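Local coordinates for aromatic amino acid beta-eliminating lyase/threonine aldolase (Exiguobacterium sibiricum, PDB 3LWS), which belongs to the beta-eliminating lyase family of pyridoxal-phosphate-dependent proteins, with the cofactor carried on a lysine and two chains in the assembly, at residues Ala47-Glu50 / Pro51-Lys55; Asp105-Lys108 / Glu109-Ile113; Thr126-Glu129 / Ile130-Leu133; Phe180-Leu183 / Pro184-Lys188; Leu320-Asp324 / Gly325-Thr329. All coordinates share one frame; numbering follows the deposited sequence. Where two conformers were deposited one is given.

Contact 1 of 5, residues Ala47-Glu50 / Pro51-Lys55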
loop_
_atom_site.group_PDB
_atom_site.type_symbol
_atom_site.label_atom_id
_atom_site.label_comp_id
_atom_site.label_asym_id
_atom_site.label_seq_id
_atom_site.Cartn_x
_atom_site.Cartn_y
_atom_site.Cartn_z
ATOM N N ALA A 47 9.147 -6.641 13.765
ATOM C CA ALA A 47 9.883 -7.620 12.988
ATOM C C ALA A 47 9.862 -7.274 11.503
ATOM O O ALA A 47 8.901 -6.696 11.037
ATOM C CB ALA A 47 9.283 -8.978 13.183
ATOM N N ILE A 48 10.937 -7.658 10.809
ATOM C CA ILE A 48 11.078 -7.619 9.356
ATOM C C ILE A 48 11.378 -6.204 8.889
ATOM O O ILE A 48 12.445 -5.947 8.313
ATOM C CB ILE A 48 9.836 -8.257 8.583
ATOM C CG1 ILE A 48 9.622 -9.732 8.938
ATOM C CG2 ILE A 48 10.039 -8.186 7.105
ATOM C CD1 ILE A 48 8.365 -10.356 8.248
ATOM N N ILE A 49 10.453 -5.290 9.141
ATOM C CA ILE A 49 10.577 -3.911 8.681
ATOM C C ILE A 49 11.790 -3.173 9.296
ATOM O O ILE A 49 12.524 -2.517 8.558
ATOM C CB ILE A 49 9.260 -3.110 8.911
ATOM C CG1 ILE A 49 9.295 -1.791 8.116
ATOM C CG2 ILE A 49 9.018 -2.892 10.405
ATOM C CD1 ILE A 49 7.902 -1.111 7.861
ATOM N N GLU A 50 12.027 -3.298 10.605
ATOM C CA GLU A 50 13.170 -2.579 11.210
ATOM C C GLU A 50 14.513 -3.020 10.695
ATOM O O GLU A 50 15.291 -2.177 10.325
ATOM C CB GLU A 50 13.160 -2.545 12.747
ATOM C CG GLU A 50 12.022 -1.759 13.266
ATOM C CD GLU A 50 12.066 -1.461 14.755
ATOM O OE1 GLU A 50 13.086 -0.904 15.206
ATOM O OE2 GLU A 50 11.043 -1.716 15.440
ATOM N N PRO A 51 14.780 -4.330 10.634
ATOM C CA PRO A 51 16.041 -4.768 10.039
ATOM C C PRO A 51 16.197 -4.390 8.543
ATOM O O PRO A 51 17.305 -4.033 8.103
ATOM C CB PRO A 51 15.985 -6.296 10.201
ATOM C CG PRO A 51 15.133 -6.535 11.324
ATOM C CD PRO A 51 14.105 -5.443 11.328
ATOM N N PHE A 52 15.104 -4.439 7.776
ATOM C CA PHE A 52 15.168 -4.077 6.360
ATOM C C PHE A 52 15.520 -2.608 6.204
ATOM O O PHE A 52 16.346 -2.247 5.363
ATOM C CB PHE A 52 13.856 -4.406 5.633
ATOM C CG PHE A 52 13.896 -4.168 4.158
ATOM C CD1 PHE A 52 13.565 -2.917 3.628
ATOM C CD2 PHE A 52 14.229 -5.182 3.290
ATOM C CE1 PHE A 52 13.597 -2.692 2.273
ATOM C CE2 PHE A 52 14.240 -4.961 1.921
ATOM C CZ PHE A 52 13.924 -3.711 1.408
ATOM N N GLU A 53 14.885 -1.773 7.024
ATOM C CA GLU A 53 15.101 -0.357 6.969
ATOM C C GLU A 53 16.563 -0.052 7.345
ATOM O O GLU A 53 17.222 0.703 6.661
ATOM C CB GLU A 53 14.077 0.361 7.849
ATOM C CG GLU A 53 12.666 0.450 7.241
ATOM C CD GLU A 53 11.640 1.244 8.096
ATOM O OE1 GLU A 53 11.905 1.573 9.286
ATOM O OE2 GLU A 53 10.567 1.557 7.549
ATOM N N GLN A 54 17.090 -0.672 8.400
ATOM C CA GLN A 54 18.517 -0.439 8.805
ATOM C C GLN A 54 19.495 -0.878 7.712
ATOM O O GLN A 54 20.451 -0.164 7.383
ATOM C CB GLN A 54 18.820 -1.205 10.097
ATOM C CG GLN A 54 17.976 -0.733 11.285
ATOM C CD GLN A 54 18.055 -1.677 12.503
ATOM O OE1 GLN A 54 18.625 -2.781 12.431
ATOM N NE2 GLN A 54 17.480 -1.230 13.633
ATOM N N LYS A 55 19.238 -2.060 7.153
ATOM C CA LYS A 55 19.986 -2.595 6.032
ATOM C C LYS A 55 20.159 -1.580 4.915
ATOM O O LYS A 55 21.286 -1.294 4.481
ATOM C CB LYS A 55 19.288 -3.862 5.494
ATOM C CG LYS A 55 19.949 -4.476 4.273
ATOM C CD LYS A 55 19.363 -5.822 3.953
ATOM C CE LYS A 55 20.111 -6.464 2.794
ATOM N NZ LYS A 55 19.625 -7.821 2.442
#

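Contact 2 of 5, residues Asp105-Lys108 / Glu109-Ile113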
loop_
_atom_site.group_PDB
_atom_site.type_symbol
_atom_site.label_atom_id
_atom_site.label_comp_id
_atom_site.label_asym_id
_atom_site.label_seq_id
_atom_site.Cartn_x
_atom_site.Cartn_y
_atom_site.Cartn_z
ATOM N N ASP A 105 -1.197 14.166 -10.806
ATOM C CA ASP A 105 -0.905 15.451 -10.202
ATOM C C ASP A 105 -0.921 15.425 -8.689
ATOM O O ASP A 105 -1.174 16.467 -8.052
ATOM C CB ASP A 105 -1.911 16.485 -10.686
ATOM C CG ASP A 105 -1.973 16.557 -12.192
ATOM O OD1 ASP A 105 -0.912 16.809 -12.800
ATOM O OD2 ASP A 105 -3.083 16.363 -12.742
ATOM N N GLY A 106 -0.636 14.241 -8.127
ATOM C CA GLY A 106 -0.739 13.975 -6.692
ATOM C C GLY A 106 -0.048 15.007 -5.844
ATOM O O GLY A 106 -0.657 15.532 -4.923
ATOM N N LEU A 107 1.208 15.331 -6.179
ATOM C CA LEU A 107 1.977 16.336 -5.425
ATOM C C LEU A 107 1.196 17.667 -5.257
ATOM O O LEU A 107 1.063 18.205 -4.152
ATOM C CB LEU A 107 3.309 16.626 -6.144
ATOM C CG LEU A 107 4.280 17.614 -5.481
ATOM C CD1 LEU A 107 4.568 17.196 -4.011
ATOM C CD2 LEU A 107 5.568 17.696 -6.307
ATOM N N LYS A 108 0.651 18.161 -6.357
ATOM C CA LYS A 108 -0.003 19.449 -6.370
ATOM C C LYS A 108 -1.416 19.387 -5.823
ATOM O O LYS A 108 -1.923 20.391 -5.369
ATOM C CB LYS A 108 -0.027 20.028 -7.787
ATOM C CG LYS A 108 1.354 20.228 -8.433
ATOM C CD LYS A 108 1.232 20.561 -9.926
ATOM C CE LYS A 108 2.521 20.294 -10.708
ATOM N NZ LYS A 108 2.355 20.382 -12.216
ATOM N N GLU A 109 -2.057 18.228 -5.868
ATOM C CA GLU A 109 -3.426 18.113 -5.381
ATOM C C GLU A 109 -3.382 17.913 -3.894
ATOM O O GLU A 109 -4.282 18.348 -3.222
ATOM C CB GLU A 109 -4.152 16.937 -6.044
ATOM C CG GLU A 109 -4.415 17.138 -7.538
ATOM C CD GLU A 109 -5.617 18.060 -7.856
ATOM O OE1 GLU A 109 -6.534 18.217 -7.028
ATOM O OE2 GLU A 109 -5.644 18.632 -8.960
ATOM N N LEU A 110 -2.319 17.274 -3.383
ATOM C CA LEU A 110 -2.233 16.906 -1.967
ATOM C C LEU A 110 -1.408 17.843 -1.080
ATOM O O LEU A 110 -1.497 17.768 0.147
ATOM C CB LEU A 110 -1.727 15.458 -1.847
ATOM C CG LEU A 110 -2.758 14.403 -2.275
ATOM C CD1 LEU A 110 -2.070 13.095 -2.332
ATOM C CD2 LEU A 110 -4.001 14.381 -1.314
ATOM N N HIS A 111 -0.634 18.732 -1.693
ATOM C CA HIS A 111 0.190 19.690 -0.976
ATOM C C HIS A 111 0.188 21.033 -1.710
ATOM O O HIS A 111 0.060 21.074 -2.940
ATOM C CB HIS A 111 1.628 19.165 -0.860
ATOM C CG HIS A 111 1.699 17.764 -0.364
ATOM N ND1 HIS A 111 1.740 17.452 0.980
ATOM C CD2 HIS A 111 1.671 16.589 -1.029
ATOM C CE1 HIS A 111 1.752 16.144 1.118
ATOM N NE2 HIS A 111 1.699 15.596 -0.086
ATOM N N PRO A 112 0.317 22.153 -0.962
ATOM C CA PRO A 112 0.321 23.451 -1.627
ATOM C C PRO A 112 1.714 23.679 -2.214
ATOM O O PRO A 112 2.467 24.511 -1.734
ATOM C CB PRO A 112 -0.029 24.425 -0.482
ATOM C CG PRO A 112 0.465 23.781 0.732
ATOM C CD PRO A 112 0.293 22.289 0.502
ATOM N N ILE A 113 2.060 22.895 -3.233
ATOM C CA ILE A 113 3.392 22.919 -3.792
ATOM C C ILE A 113 3.362 23.146 -5.318
ATOM O O ILE A 113 2.507 22.599 -6.057
ATOM C CB ILE A 113 4.215 21.669 -3.391
ATOM C CG1 ILE A 113 4.464 21.640 -1.874
ATOM C CG2 ILE A 113 5.546 21.651 -4.147
ATOM C CD1 ILE A 113 5.121 20.407 -1.360
HETATM O O HOH W 1 -0.245 22.703 -5.830
#

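Contact 3 of 5, residues Thr126-Glu129 / Ile130-Leu133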
loop_
_atom_site.group_PDB
_atom_site.type_symbol
_atom_site.label_atom_id
_atom_site.label_comp_id
_atom_site.label_asym_id
_atom_site.label_seq_id
_atom_site.Cartn_x
_atom_site.Cartn_y
_atom_site.Cartn_z
ATOM N N THR A 126 20.566 21.295 -17.967
ATOM C CA THR A 126 21.978 21.644 -17.990
ATOM C C THR A 126 22.361 22.226 -16.633
ATOM O O THR A 126 21.497 22.666 -15.891
ATOM C CB THR A 126 22.257 22.674 -19.087
ATOM O OG1 THR A 126 21.622 23.913 -18.739
ATOM C CG2 THR A 126 21.760 22.199 -20.430
ATOM N N LEU A 127 23.648 22.214 -16.304
ATOM C CA LEU A 127 24.129 22.848 -15.078
ATOM C C LEU A 127 23.808 24.348 -15.042
ATOM O O LEU A 127 23.433 24.871 -13.982
ATOM C CB LEU A 127 25.628 22.623 -14.902
ATOM C CG LEU A 127 26.321 23.252 -13.695
ATOM C CD1 LEU A 127 25.715 22.879 -12.396
ATOM C CD2 LEU A 127 27.769 22.832 -13.687
ATOM N N ASP A 128 23.911 25.035 -16.186
ATOM C CA ASP A 128 23.500 26.440 -16.254
ATOM C C ASP A 128 22.041 26.647 -15.887
ATOM O O ASP A 128 21.706 27.633 -15.205
ATOM C CB ASP A 128 23.738 27.043 -17.628
ATOM C CG ASP A 128 25.213 27.285 -17.913
ATOM O OD1 ASP A 128 26.000 27.441 -16.964
ATOM O OD2 ASP A 128 25.572 27.308 -19.098
ATOM N N GLU A 129 21.170 25.758 -16.356
ATOM C CA GLU A 129 19.740 25.840 -16.003
ATOM C C GLU A 129 19.474 25.658 -14.507
ATOM O O GLU A 129 18.610 26.308 -13.973
ATOM C CB GLU A 129 18.927 24.847 -16.812
ATOM C CG GLU A 129 18.700 25.335 -18.232
ATOM C CD GLU A 129 18.229 24.260 -19.159
ATOM O OE1 GLU A 129 18.535 23.072 -18.936
ATOM O OE2 GLU A 129 17.571 24.597 -20.149
ATOM N N ILE A 130 20.231 24.784 -13.845
ATOM C CA ILE A 130 20.150 24.621 -12.389
ATOM C C ILE A 130 20.646 25.900 -11.685
ATOM O O ILE A 130 20.005 26.393 -10.792
ATOM C CB ILE A 130 20.994 23.399 -11.928
ATOM C CG1 ILE A 130 20.352 22.071 -12.407
ATOM C CG2 ILE A 130 21.192 23.376 -10.421
ATOM C CD1 ILE A 130 21.244 20.893 -12.235
ATOM N N LYS A 131 21.797 26.428 -12.091
ATOM C CA LYS A 131 22.320 27.676 -11.512
ATOM C C LYS A 131 21.376 28.865 -11.720
ATOM O O LYS A 131 21.444 29.820 -10.964
ATOM C CB LYS A 131 23.700 28.021 -12.075
ATOM C CG LYS A 131 24.832 27.083 -11.654
ATOM C CD LYS A 131 26.091 27.294 -12.489
ATOM C CE LYS A 131 27.276 26.547 -11.921
ATOM N NZ LYS A 131 28.460 26.530 -12.834
ATOM N N ALA A 132 20.526 28.824 -12.751
ATOM C CA ALA A 132 19.555 29.893 -12.995
ATOM C C ALA A 132 18.302 29.759 -12.143
ATOM O O ALA A 132 17.482 30.664 -12.138
ATOM C CB ALA A 132 19.185 29.977 -14.516
ATOM N N LEU A 133 18.136 28.642 -11.429
ATOM C CA LEU A 133 16.963 28.490 -10.543
ATOM C C LEU A 133 16.973 29.545 -9.449
ATOM O O LEU A 133 18.038 29.879 -8.975
ATOM C CB LEU A 133 16.882 27.104 -9.901
ATOM C CG LEU A 133 16.529 25.924 -10.846
ATOM C CD1 LEU A 133 16.587 24.614 -10.073
ATOM C CD2 LEU A 133 15.162 26.095 -11.527
HETATM O O HOH W 2 27.673 26.024 -15.494
#

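Contact 4 of 5, residues Phe180-Leu183 / Pro184-Lys188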
loop_
_atom_site.group_PDB
_atom_site.type_symbol
_atom_site.label_atom_id
_atom_site.label_comp_id
_atom_site.label_asym_id
_atom_site.label_seq_id
_atom_site.Cartn_x
_atom_site.Cartn_y
_atom_site.Cartn_z
ATOM N N PHE A 180 20.281 1.157 -8.959
ATOM C CA PHE A 180 21.153 -0.030 -9.036
ATOM C C PHE A 180 21.637 -0.235 -10.464
ATOM O O PHE A 180 22.807 -0.575 -10.686
ATOM C CB PHE A 180 20.446 -1.265 -8.489
ATOM C CG PHE A 180 20.010 -1.094 -7.060
ATOM C CD1 PHE A 180 20.966 -1.066 -6.032
ATOM C CD2 PHE A 180 18.683 -0.863 -6.746
ATOM C CE1 PHE A 180 20.596 -0.828 -4.698
ATOM C CE2 PHE A 180 18.301 -0.641 -5.404
ATOM C CZ PHE A 180 19.269 -0.638 -4.385
ATOM N N GLU A 181 20.756 0.086 -11.422
ATOM C CA GLU A 181 21.004 -0.108 -12.813
ATOM C C GLU A 181 22.126 0.772 -13.295
ATOM O O GLU A 181 22.777 0.427 -14.290
ATOM C CB GLU A 181 19.746 0.170 -13.662
ATOM C CG GLU A 181 18.610 -0.801 -13.463
ATOM C CD GLU A 181 17.664 -0.439 -12.323
ATOM O OE1 GLU A 181 18.159 0.009 -11.273
ATOM O OE2 GLU A 181 16.428 -0.619 -12.494
HETATM N N MSE A 182 22.326 1.910 -12.627
HETATM C CA MSE A 182 23.326 2.912 -13.011
HETATM C C MSE A 182 24.737 2.677 -12.429
HETATM O O MSE A 182 25.699 3.302 -12.876
HETATM C CB MSE A 182 22.877 4.303 -12.579
HETATM C CG MSE A 182 21.721 4.848 -13.327
HETATM SE SE MSE A 182 22.092 4.997 -15.224
HETATM C CE MSE A 182 23.887 5.700 -15.329
ATOM N N LEU A 183 24.849 1.804 -11.432
ATOM C CA LEU A 183 26.125 1.618 -10.742
ATOM C C LEU A 183 27.254 1.038 -11.635
ATOM O O LEU A 183 28.370 1.513 -11.555
ATOM C CB LEU A 183 25.924 0.855 -9.415
ATOM C CG LEU A 183 24.948 1.551 -8.438
ATOM C CD1 LEU A 183 24.856 0.868 -7.079
ATOM C CD2 LEU A 183 25.277 3.004 -8.240
ATOM N N PRO A 184 26.961 0.066 -12.522
ATOM C CA PRO A 184 28.033 -0.401 -13.392
ATOM C C PRO A 184 28.684 0.730 -14.181
ATOM O O PRO A 184 29.901 0.838 -14.202
ATOM C CB PRO A 184 27.321 -1.410 -14.302
ATOM C CG PRO A 184 26.228 -1.897 -13.489
ATOM C CD PRO A 184 25.746 -0.732 -12.721
ATOM N N TYR A 185 27.873 1.609 -14.771
ATOM C CA TYR A 185 28.372 2.708 -15.595
ATOM C C TYR A 185 29.117 3.760 -14.785
ATOM O O TYR A 185 30.139 4.278 -15.213
ATOM C CB TYR A 185 27.203 3.383 -16.314
ATOM C CG TYR A 185 27.542 4.672 -16.957
ATOM C CD1 TYR A 185 28.109 4.705 -18.218
ATOM C CD2 TYR A 185 27.335 5.880 -16.292
ATOM C CE1 TYR A 185 28.452 5.893 -18.808
ATOM C CE2 TYR A 185 27.662 7.068 -16.884
ATOM C CZ TYR A 185 28.212 7.079 -18.144
ATOM O OH TYR A 185 28.530 8.286 -18.719
ATOM N N TYR A 186 28.586 4.109 -13.624
ATOM C CA TYR A 186 29.277 5.098 -12.784
ATOM C C TYR A 186 30.551 4.528 -12.167
ATOM O O TYR A 186 31.467 5.284 -11.844
ATOM C CB TYR A 186 28.382 5.614 -11.675
ATOM C CG TYR A 186 27.407 6.663 -12.122
ATOM C CD1 TYR A 186 27.835 7.747 -12.844
ATOM C CD2 TYR A 186 26.058 6.591 -11.787
ATOM C CE1 TYR A 186 26.969 8.723 -13.259
ATOM C CE2 TYR A 186 25.161 7.610 -12.194
ATOM C CZ TYR A 186 25.631 8.656 -12.945
ATOM O OH TYR A 186 24.835 9.677 -13.408
ATOM N N GLU A 187 30.598 3.209 -12.022
ATOM C CA GLU A 187 31.675 2.523 -11.298
ATOM C C GLU A 187 31.712 2.996 -9.832
ATOM O O GLU A 187 32.758 3.319 -9.285
ATOM C CB GLU A 187 33.015 2.635 -12.039
ATOM C CG GLU A 187 32.946 2.049 -13.429
ATOM C CD GLU A 187 34.269 2.008 -14.191
ATOM O OE1 GLU A 187 35.335 2.205 -13.618
ATOM O OE2 GLU A 187 34.232 1.768 -15.408
ATOM N N LYS A 188 30.532 3.004 -9.214
ATOM C CA LYS A 188 30.345 3.512 -7.871
ATOM C C LYS A 188 29.374 2.625 -7.100
ATOM O O LYS A 188 28.562 1.936 -7.691
ATOM C CB LYS A 188 29.814 4.943 -7.903
ATOM C CG LYS A 188 30.782 5.965 -8.445
ATOM C CD LYS A 188 31.844 6.374 -7.453
ATOM C CE LYS A 188 32.731 7.445 -8.058
ATOM N NZ LYS A 188 33.682 7.899 -7.028
HETATM O O HOH W 3 24.955 1.344 -15.587
#

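Contact 5 of 5, residues Leu320-Asp324 / Gly325-Thr329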
loop_
_atom_site.group_PDB
_atom_site.type_symbol
_atom_site.label_atom_id
_atom_site.label_comp_id
_atom_site.label_asym_id
_atom_site.label_seq_id
_atom_site.Cartn_x
_atom_site.Cartn_y
_atom_site.Cartn_z
ATOM N N LEU A 320 4.031 -0.496 -28.859
ATOM C CA LEU A 320 4.576 0.734 -29.453
ATOM C C LEU A 320 3.818 2.000 -28.999
ATOM O O LEU A 320 2.648 1.924 -28.654
ATOM C CB LEU A 320 4.533 0.633 -30.971
ATOM C CG LEU A 320 5.458 -0.420 -31.606
ATOM C CD1 LEU A 320 4.898 -0.763 -33.029
ATOM C CD2 LEU A 320 6.902 0.066 -31.646
ATOM N N VAL A 321 4.501 3.144 -28.987
ATOM C CA VAL A 321 3.892 4.439 -28.667
ATOM C C VAL A 321 4.192 5.321 -29.852
ATOM O O VAL A 321 5.364 5.573 -30.118
ATOM C CB VAL A 321 4.454 5.058 -27.348
ATOM C CG1 VAL A 321 3.894 6.484 -27.115
ATOM C CG2 VAL A 321 4.126 4.160 -26.150
ATOM N N ASP A 322 3.145 5.757 -30.576
ATOM C CA ASP A 322 3.330 6.584 -31.749
ATOM C C ASP A 322 3.790 7.976 -31.352
ATOM O O ASP A 322 3.311 8.553 -30.378
ATOM C CB ASP A 322 2.056 6.676 -32.628
ATOM C CG ASP A 322 1.963 5.578 -33.637
ATOM O OD1 ASP A 322 3.029 5.039 -34.001
ATOM O OD2 ASP A 322 0.838 5.280 -34.101
ATOM N N LYS A 323 4.736 8.490 -32.128
ATOM C CA LYS A 323 5.263 9.834 -31.959
ATOM C C LYS A 323 5.193 10.454 -33.349
ATOM O O LYS A 323 4.436 9.967 -34.217
ATOM C CB LYS A 323 6.721 9.798 -31.449
ATOM C CG LYS A 323 6.916 9.055 -30.185
ATOM C CD LYS A 323 6.578 9.885 -28.984
ATOM C CE LYS A 323 7.170 9.221 -27.749
ATOM N NZ LYS A 323 6.963 10.007 -26.516
ATOM N N ASP A 324 5.963 11.517 -33.565
ATOM C CA ASP A 324 5.917 12.252 -34.836
ATOM C C ASP A 324 6.809 11.585 -35.902
ATOM O O ASP A 324 8.025 11.780 -35.925
ATOM C CB ASP A 324 6.336 13.711 -34.616
ATOM C CG ASP A 324 6.130 14.578 -35.861
ATOM O OD1 ASP A 324 5.318 14.204 -36.736
ATOM O OD2 ASP A 324 6.784 15.634 -35.957
ATOM N N GLY A 325 6.194 10.797 -36.786
ATOM C CA GLY A 325 6.933 10.117 -37.843
ATOM C C GLY A 325 7.738 8.901 -37.411
ATOM O O GLY A 325 8.457 8.329 -38.216
ATOM N N TYR A 326 7.649 8.534 -36.132
ATOM C CA TYR A 326 8.272 7.316 -35.611
ATOM C C TYR A 326 7.436 6.774 -34.450
ATOM O O TYR A 326 6.513 7.440 -33.991
ATOM C CB TYR A 326 9.718 7.617 -35.180
ATOM C CG TYR A 326 9.853 8.414 -33.906
ATOM C CD1 TYR A 326 9.668 9.784 -33.889
ATOM C CD2 TYR A 326 10.178 7.778 -32.721
ATOM C CE1 TYR A 326 9.815 10.534 -32.675
ATOM C CE2 TYR A 326 10.295 8.490 -31.517
ATOM C CZ TYR A 326 10.133 9.861 -31.505
ATOM O OH TYR A 326 10.267 10.477 -30.301
ATOM N N CYS A 327 7.721 5.551 -34.019
ATOM C CA CYS A 327 7.073 4.945 -32.858
ATOM C C CYS A 327 8.135 4.321 -31.988
ATOM O O CYS A 327 9.220 3.964 -32.463
ATOM C CB CYS A 327 6.037 3.887 -33.268
ATOM S SG CYS A 327 6.615 2.693 -34.449
ATOM N N SER A 328 7.820 4.169 -30.718
ATOM C CA SER A 328 8.844 3.930 -29.703
ATOM C C SER A 328 8.411 2.889 -28.709
ATOM O O SER A 328 7.224 2.727 -28.442
ATOM C CB SER A 328 9.097 5.231 -28.938
ATOM O OG SER A 328 10.120 5.081 -27.984
ATOM N N THR A 329 9.389 2.148 -28.188
ATOM C CA THR A 329 9.155 1.257 -27.073
ATOM C C THR A 329 10.364 1.305 -26.150
ATOM O O THR A 329 11.465 1.726 -26.549
ATOM C CB THR A 329 8.897 -0.174 -27.515
ATOM O OG1 THR A 329 8.247 -0.880 -26.444
ATOM C CG2 THR A 329 10.216 -0.897 -27.901
#

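Contact 1 of 5, residues Ala47-Glu50 / Pro51-Lys55
I49 and E53, one helical turn apart, lie side by side and point the same way, the isoleucine CG1 resting 3.6 Å from OE2 of E53. CG1 of I49 is anti to the backbone N (chi1 -166°), which sets the long branch along the extended glutamate chain. The E53 carboxylate is directed elsewhere: OE2 accepts from the F67 backbone N, while OE1 forms a salt bridge with R227. On the other flank, the aliphatic part of Q54 passes over the E50 carbonyl, with Q54 CG 3.2 Å from E50 O. The extended E50 chain places OE2 where it accepts from the N of G46, in strand 45-46. F52 sends its ring away from the 47-50 segment, to meet F67 and F204 and to lean on helix 241-254. Beneath these side chains run three successive backbone bonds: F52 N to I48 O at 3.1 Å, E53 N to I49 O at 2.9 Å and Q54 N to E50 O at 3.0 Å. P51, lacking an N-H, falls where no such bond is needed. With I48 as N-cap, this is the first turn of an alpha helix, 49-60, with proline in its third position.

Contact 2 of 5, residues Asp105-Lys108 / Glu109-Ile113
The short helix 106-110 ends here and turns through H111 into an inverse gamma turn centred on P112, with L107 and H111 meeting at the helix end. The L107 carbonyl O lies at the edge of the H111 ring, in its plane, 3.6 Å from CD2; the same oxygen receives a weak bond from H111 N. H111 is the first residue to leave helical backbone angles, and its imidazole is fixed by partners beyond this segment: NE2 bonds to Y233 OH and ND1 to R80 NH1. Just before it, E109 N donates to D105 O and L110 N to G106 O, both at 2.9 Å. E109 CG, beside its own backbone N (chi1 -68°), sits 3.3 Å from D105 O; the two carboxylates, like charges, stay apart. A long, weak ion pair joins E109 to R232 of the second subunit, and L110 packs on W229 of that subunit, placing this helix end at the dimer interface. K108 runs extended to a salt bridge with E100. Water 1 lies 2.9 Å from K108 O and 2.8 Å from I113 O, linking the two carbonyls, although it cannot serve every acceptor around it at once. The turn at P112 brings I113 back alongside the helix, close to strand 114-117: the I113 carbonyl O comes within 3.5 Å of K108 CG, and I113 CD1 meets L107 CD1 at 4.2 Å.

Contact 3 of 5, residues Thr126-Glu129 / Ile130-Leu133
With CG of L127 anti to its N (chi1 178°) and K131 stretched out beyond CG, the two side chains cross obliquely one turn apart, K131 CE packing 3.9 Å from L127 CG. Only the end of the lysine, CE and NZ, rests against the leucine branches. NZ also donates to water 2 at 2.8 Å, and that water in turn donates to D128 OD1 at 2.6 Å, so the opposite charges of D128 and K131 are linked through solvent rather than by direct contact. At the start of the helix T126 and E129 form a capping box. T126 OG1 accepts from E129 N at 3.0 Å, and E129 OE1 accepts from T126 N at 2.9 Å, met on its anti side and 20° out of the carboxylate plane. Each residue therefore closes a backbone N-H of the other, and the second carboxylate oxygen, OE2, forms a salt bridge with R123. Regular helix bonds follow, the straightest being K131 N to L127 O (171°), while A132 N divides between D128 O and, weakly, E129 O. The helix, 127-131, falls in the chain between strands 114-117 and 138-142 of the seven-stranded sheet. L127, I130 and K131 all face helix 155-167, and the L133 carbonyl accepts from R168.

Contact 4 of 5, residues Phe180-Leu183 / Pro184-Lys188
M182 and Y186 meet at a proline kink in helix 179-186, where P184 interrupts the backbone bonding two residues before the helix ends. The tight side is apolar. M182, deposited as selenomethionine, bends at both chi2 and chi3 (-60° and -42°), curling its terminal methyl CE in among the tyrosines: CE lies over one face of the Y186 ring, 3.9 Å from CE2, and 3.6 Å from CD2 of Y185. M182 and Y185 run side by side in the same direction, and CD2 of Y185 in turn hangs over the rim of a Y186 face. The Y186 ring is held further by its OH, which bonds to the P153 carbonyl, and by packing on F155 and L158 of helix 155-167. The looser side lies at the kink. Because P184 has no N-H and Y185 N finds no carbonyl in the turn before, water 3 steps in, accepting from Y185 N at 3.0 Å and donating to E181 O at 2.7 Å. Helical bonding resumes with Y186 N to M182 O at 3.1 Å and E187 N to L183 O at 2.8 Å. Exposed E187 takes a positive phi (61°) and reverses the chain, and K188 makes a cation-pi contact with F155. The reversal also folds the backbone over L183, whose side chain packs on helix 190-194: K188 O sits 3.3 Å from L183 CB.

Contact 5 of 5, residues Leu320-Asp324 / Gly325-Thr329
Strands 321-322 and 326-332 pair antiparallel as a beta hairpin, V321 and S328 forming the hydrogen-bonded pair (V321 N to S328 O at 2.8 Å, S328 N to V321 O at 2.9 Å) and D322 and C327 the non-hydrogen-bonded one. A further bond, K323 N to Y326 O at 2.8 Å, closes the turn through D324 and G325, the glycine taking a positive phi. The hairpin forms one side of the four-stranded antiparallel sheet, with 321-322 outermost within this chain and 326-332 bonded on its other flank to 289-295. At the tip, Q297 braces the turn, bonding to G325 N and K323 O. On the face with D322 and C327, D322 OD1 comes 3.3 Å from C327 CB, though that oxygen mainly accepts from A298 N. L320 leans over the same cysteine, its CD2 3.9 Å from SG, and both residues pack on F294 and on helix 298-312. The other main meeting pairs K323 with Y326. Y326 CG sits between the backbone N and the carbonyl carbon (chi1 73°), which swings the ring back beneath the lysine and brings it nearly parallel to that of H293. K323 CG lies 3.6 Å from Y326 CZ, and the chi2 bend carries CD beside the hydroxyl. K323 CB makes a CH-pi contact over the ring face, 3.6 Å from the Y326 centroid and 21° off the ring normal.

How the contacts relate
The five contacts follow in series along the chain and none touches another. Contacts 1 and 4 come closest, about 8 Å between nearest atoms, and both touch residues near K206 in sequence, the lysine carrying pyridoxal phosphate, probably beside the cofactor site: F52 of contact 1 meets F204, and E181 of contact 4 bonds weakly to the N of G207. Contact 4 is also the most central, about 13 Å from the chain centre against 21 to 24 Å for the rest. Contact 2 lies at the dimer interface; contact 3, about 13 Å from it by nearest atoms, flanks the same large sheet. Contact 5 belongs to the smaller sheet, its centre about 43 Å from that of contact 1.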